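Side-chain contact in uncharacterized protein RPA4348 (Rhodopseudomonas palustris, PDB 3DM8), which is of unknown function but belongs to the nuclear transport factor 2 family and has been proposed to act as an isomerase: residues I33-Y38 and L57-Q62. Sequence-based numbering, arbitrary orientation.
With CE9 (dodecyl nona ethylene glycol ether), chain B.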
ATOM      1  N   ILE A  33      17.984  -1.443  10.980  1.00 13.26           N
ATOM      2  CA  ILE A  33      16.696  -1.421  10.282  1.00 12.84           C
ATOM      3  C   ILE A  33      16.837  -1.537   8.760  1.00 13.77           C
ATOM      4  O   ILE A  33      17.715  -0.928   8.112  1.00 13.42           O
ATOM      5  CB  ILE A  33      15.873  -0.171  10.634  1.00 12.66           C
ATOM      6  CG1 ILE A  33      14.450  -0.242  10.019  1.00 13.56           C
ATOM      7  CG2 ILE A  33      16.625   1.128  10.187  1.00 13.21           C
ATOM      8  CD1 ILE A  33      13.474   0.731  10.622  1.00 15.27           C
ATOM      9  N   ASP A  34      15.909  -2.316   8.192  1.00 14.30           N
ATOM     10  CA  ASP A  34      15.774  -2.500   6.739  1.00 14.41           C
ATOM     11  C   ASP A  34      14.513  -1.804   6.290  1.00 13.51           C
ATOM     12  O   ASP A  34      13.422  -2.217   6.595  1.00 12.93           O
ATOM     13  CB  ASP A  34      15.705  -3.993   6.446  1.00 15.93           C
ATOM     14  CG  ASP A  34      15.611  -4.336   4.987  1.00 17.52           C
ATOM     15  OD1 ASP A  34      15.087  -3.562   4.165  1.00 16.14           O
ATOM     16  OD2 ASP A  34      16.067  -5.484   4.684  1.00 19.72           O
ATOM     17  N   TRP A  35      14.699  -0.665   5.613  1.00 13.98           N
ATOM     18  CA  TRP A  35      13.625   0.309   5.352  1.00 13.67           C
ATOM     19  C   TRP A  35      13.426   0.619   3.886  1.00 13.33           C
ATOM     20  O   TRP A  35      14.398   0.705   3.092  1.00 14.41           O
ATOM     21  CB  TRP A  35      14.015   1.626   6.063  1.00 13.38           C
ATOM     22  CG  TRP A  35      13.243   2.905   5.825  1.00 12.34           C
ATOM     23  CD1 TRP A  35      13.342   3.761   4.749  1.00 13.44           C
ATOM     24  CD2 TRP A  35      12.429   3.576   6.778  1.00 11.41           C
ATOM     25  NE1 TRP A  35      12.565   4.868   4.957  1.00 13.85           N
ATOM     26  CE2 TRP A  35      12.002   4.783   6.206  1.00 13.05           C
ATOM     27  CE3 TRP A  35      12.010   3.270   8.061  1.00 14.23           C
ATOM     28  CZ2 TRP A  35      11.192   5.668   6.886  1.00 13.71           C
ATOM     29  CZ3 TRP A  35      11.157   4.103   8.710  1.00 13.92           C
ATOM     30  CH2 TRP A  35      10.738   5.290   8.147  1.00 15.00           C
ATOM     31  N   ALA A  36      12.161   0.787   3.492  1.00 13.44           N
ATOM     32  CA  ALA A  36      11.892   1.367   2.137  1.00 12.96           C
ATOM     33  C   ALA A  36      10.568   2.038   2.049  1.00 13.70           C
ATOM     34  O   ALA A  36       9.537   1.519   2.483  1.00 12.30           O
ATOM     35  CB  ALA A  36      12.039   0.283   0.982  1.00 13.53           C
ATOM     36  N   ILE A  37      10.576   3.209   1.423  1.00 13.05           N
ATOM     37  CA  ILE A  37       9.331   3.862   1.058  1.00 13.87           C
ATOM     38  C   ILE A  37       9.346   4.013  -0.428  1.00 14.38           C
ATOM     39  O   ILE A  37      10.250   4.603  -0.949  1.00 13.72           O
ATOM     40  CB  ILE A  37       9.154   5.275   1.670  1.00 13.96           C
ATOM     41  CG1 ILE A  37       9.201   5.264   3.176  1.00 14.52           C
ATOM     42  CG2 ILE A  37       7.803   5.908   1.191  1.00 16.23           C
ATOM     43  CD1 ILE A  37       9.387   6.707   3.730  1.00 15.64           C
ATOM     44  N   TYR A  38       8.354   3.449  -1.103  1.00 14.76           N
ATOM     45  CA  TYR A  38       8.380   3.412  -2.564  1.00 15.59           C
ATOM     46  C   TYR A  38       7.757   4.678  -3.120  1.00 15.59           C
ATOM     47  O   TYR A  38       6.557   4.880  -3.083  1.00 17.03           O
ATOM     48  CB  TYR A  38       7.672   2.162  -3.114  1.00 15.76           C
ATOM     49  CG  TYR A  38       8.382   0.903  -2.665  1.00 16.99           C
ATOM     50  CD1 TYR A  38       7.858   0.122  -1.648  1.00 18.07           C
ATOM     51  CD2 TYR A  38       9.609   0.536  -3.202  1.00 19.00           C
ATOM     52  CE1 TYR A  38       8.484  -0.985  -1.201  1.00 17.93           C
ATOM     53  CE2 TYR A  38      10.259  -0.613  -2.740  1.00 21.95           C
ATOM     54  CZ  TYR A  38       9.675  -1.356  -1.722  1.00 19.93           C
ATOM     55  OH  TYR A  38      10.240  -2.507  -1.209  1.00 24.18           O
ATOM     56  N   LEU A  57      16.885   7.921  10.308  1.00 12.36           N
ATOM     57  CA  LEU A  57      16.682   9.173  11.039  1.00 13.73           C
ATOM     58  C   LEU A  57      16.866  10.371  10.093  1.00 12.88           C
ATOM     59  O   LEU A  57      16.171  11.364  10.177  1.00 15.06           O
ATOM     60  CB  LEU A  57      17.574   9.287  12.263  1.00 14.45           C
ATOM     61  CG  LEU A  57      17.218   8.360  13.422  1.00 15.76           C
ATOM     62  CD1 LEU A  57      18.220   8.381  14.562  1.00 16.45           C
ATOM     63  CD2 LEU A  57      15.797   8.687  13.942  1.00 19.01           C
ATOM     64  N   GLU A  58      17.769  10.255   9.138  1.00 13.91           N
ATOM     65  CA  GLU A  58      17.949  11.318   8.155  1.00 14.09           C
ATOM     66  C   GLU A  58      16.703  11.468   7.271  1.00 13.71           C
ATOM     67  O   GLU A  58      16.243  12.585   7.031  1.00 14.83           O
ATOM     68  CB  GLU A  58      19.224  11.112   7.346  1.00 14.69           C
ATOM     69  CG  GLU A  58      19.421  12.078   6.217  1.00 16.10           C
ATOM     70  CD  GLU A  58      19.554  13.559   6.627  1.00 23.07           C
ATOM     71  OE1 GLU A  58      19.796  13.871   7.833  1.00 22.14           O
ATOM     72  OE2 GLU A  58      19.474  14.388   5.666  1.00 21.25           O
ATOM     73  N   VAL A  59      16.150  10.352   6.783  1.00 12.46           N
ATOM     74  CA  VAL A  59      14.851  10.398   6.082  1.00 12.25           C
ATOM     75  C   VAL A  59      13.810  11.153   6.914  1.00 12.70           C
ATOM     76  O   VAL A  59      13.085  11.996   6.425  1.00 13.23           O
ATOM     77  CB  VAL A  59      14.358   8.990   5.707  1.00 13.00           C
ATOM     78  CG1 VAL A  59      12.843   8.923   5.353  1.00 12.52           C
ATOM     79  CG2 VAL A  59      15.232   8.408   4.595  1.00 12.34           C
ATOM     80  N   CYS A  60      13.714  10.793   8.200  1.00 13.82           N
ATOM     81  CA  CYS A  60      12.672  11.336   9.032  1.00 14.23           C
ATOM     82  C   CYS A  60      12.903  12.817   9.305  1.00 13.61           C
ATOM     83  O   CYS A  60      11.940  13.575   9.442  1.00 13.69           O
ATOM     84  CB  CYS A  60      12.505  10.549  10.338  1.00 14.13           C
ATOM     85  SG  CYS A  60      11.841   8.883  10.040  1.00 16.23           S
ATOM     86  N   ARG A  61      14.169  13.218   9.307  1.00 13.88           N
ATOM     87  CA  ARG A  61      14.553  14.642   9.506  1.00 12.39           C
ATOM     88  C   ARG A  61      14.103  15.465   8.288  1.00 13.25           C
ATOM     89  O   ARG A  61      13.535  16.534   8.407  1.00 11.84           O
ATOM     90  CB  ARG A  61      16.059  14.816   9.716  1.00 13.34           C
ATOM     91  CG  ARG A  61      16.508  16.251   9.919  1.00 16.54           C
ATOM     92  CD  ARG A  61      18.049  16.430   9.738  1.00 22.03           C
ATOM     93  NE  ARG A  61      18.438  16.272   8.346  1.00 22.33           N
ATOM     94  CZ  ARG A  61      18.084  17.120   7.390  1.00 24.94           C
ATOM     95  NH1 ARG A  61      17.364  18.166   7.710  1.00 27.95           N
ATOM     96  NH2 ARG A  61      18.443  16.931   6.124  1.00 26.74           N
ATOM     97  N   GLN A  62      14.376  14.920   7.123  1.00 13.16           N
ATOM     98  CA  GLN A  62      13.967  15.556   5.873  1.00 14.02           C
ATOM     99  C   GLN A  62      12.447  15.667   5.749  1.00 13.62           C
ATOM    100  O   GLN A  62      11.906  16.682   5.314  1.00 13.74           O
ATOM    101  CB  GLN A  62      14.508  14.773   4.703  1.00 14.51           C
ATOM    102  CG  GLN A  62      15.989  14.812   4.589  1.00 16.30           C
ATOM    103  CD  GLN A  62      16.470  13.871   3.491  1.00 22.04           C
ATOM    104  OE1 GLN A  62      16.332  12.662   3.577  1.00 27.12           O
ATOM    105  NE2 GLN A  62      17.018  14.438   2.445  1.00 26.33           N
TER
HETATM  106  C29 CE9 B 144      21.703  -5.322  -1.456  1.00 52.09           C
HETATM  107  C30 CE9 B 144      20.657  -4.338  -0.936  1.00 52.34           C
HETATM  108  O31 CE9 B 144      20.107  -4.845   0.278  1.00 52.63           O
HETATM  109  C32 CE9 B 144      19.121  -3.995   0.854  1.00 50.50           C
HETATM  110  C33 CE9 B 144      18.567  -4.677   2.090  1.00 50.36           C
HETATM  111  O34 CE9 B 144      19.618  -4.818   3.035  1.00 49.24           O
HETATM  112  C35 CE9 B 144      19.665  -6.135   3.561  1.00 51.26           C
HETATM  113  C36 CE9 B 144      20.240  -6.095   4.961  1.00 51.68           C
HETATM  114  O37 CE9 B 144      21.619  -6.433   4.876  1.00 52.89           O
HETATM  115  C38 CE9 B 144      21.816  -7.777   4.461  1.00 54.40           C
HETATM  116  C39 CE9 B 144      22.828  -7.811   3.328  1.00 54.87           C
HETATM  117  OXT CE9 B 144      23.826  -8.776   3.670  1.00 55.49           O
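Trp35 and Val59 carry this helix-on-sheet contact of an NTF2-like (SnoaL-type) alpha+beta fold, in which helix 53-66 packs against a strand of the curved mixed sheet. The segment axes approach no closer than 11.2 Å and run at 36° to each other, a gap that the indole largely spans, meeting the short Val59 and Cys60 side chains. Its CG stands anti to the backbone N (chi1 170°), which carries the ring system out toward the helix, where chi2 sets CZ2 and CH2 against it. There Val59 CG1 lies 4.0 Å from Trp35 CZ2 and almost as near to NE1, approaching the ring obliquely. The same methyl is 4.4 Å from Ile37 CD1, so it rests against both Trp35 and Ile37, two residues apart on the strand, whose side chains set out toward the helix. Next along the helix, Cys60 makes an oblique sulfur-aromatic contact, its SG 5.1 Å from the centroid of the six-membered ring and 50° off the ring normal. All four touching residues are buried, and Leu25 of helix 23-28 also packs on Cys60. On the far side of the strand, Asp34 salt-bridges to Arg120 and meets the bound detergent, OD2 lying 3.7 Å from C33 of CE9. Away from the sheet, Arg61 grips the Glu58 carboxylate side-on, with NE to OE1 and NH2 to OE2 both at 2.8 Å.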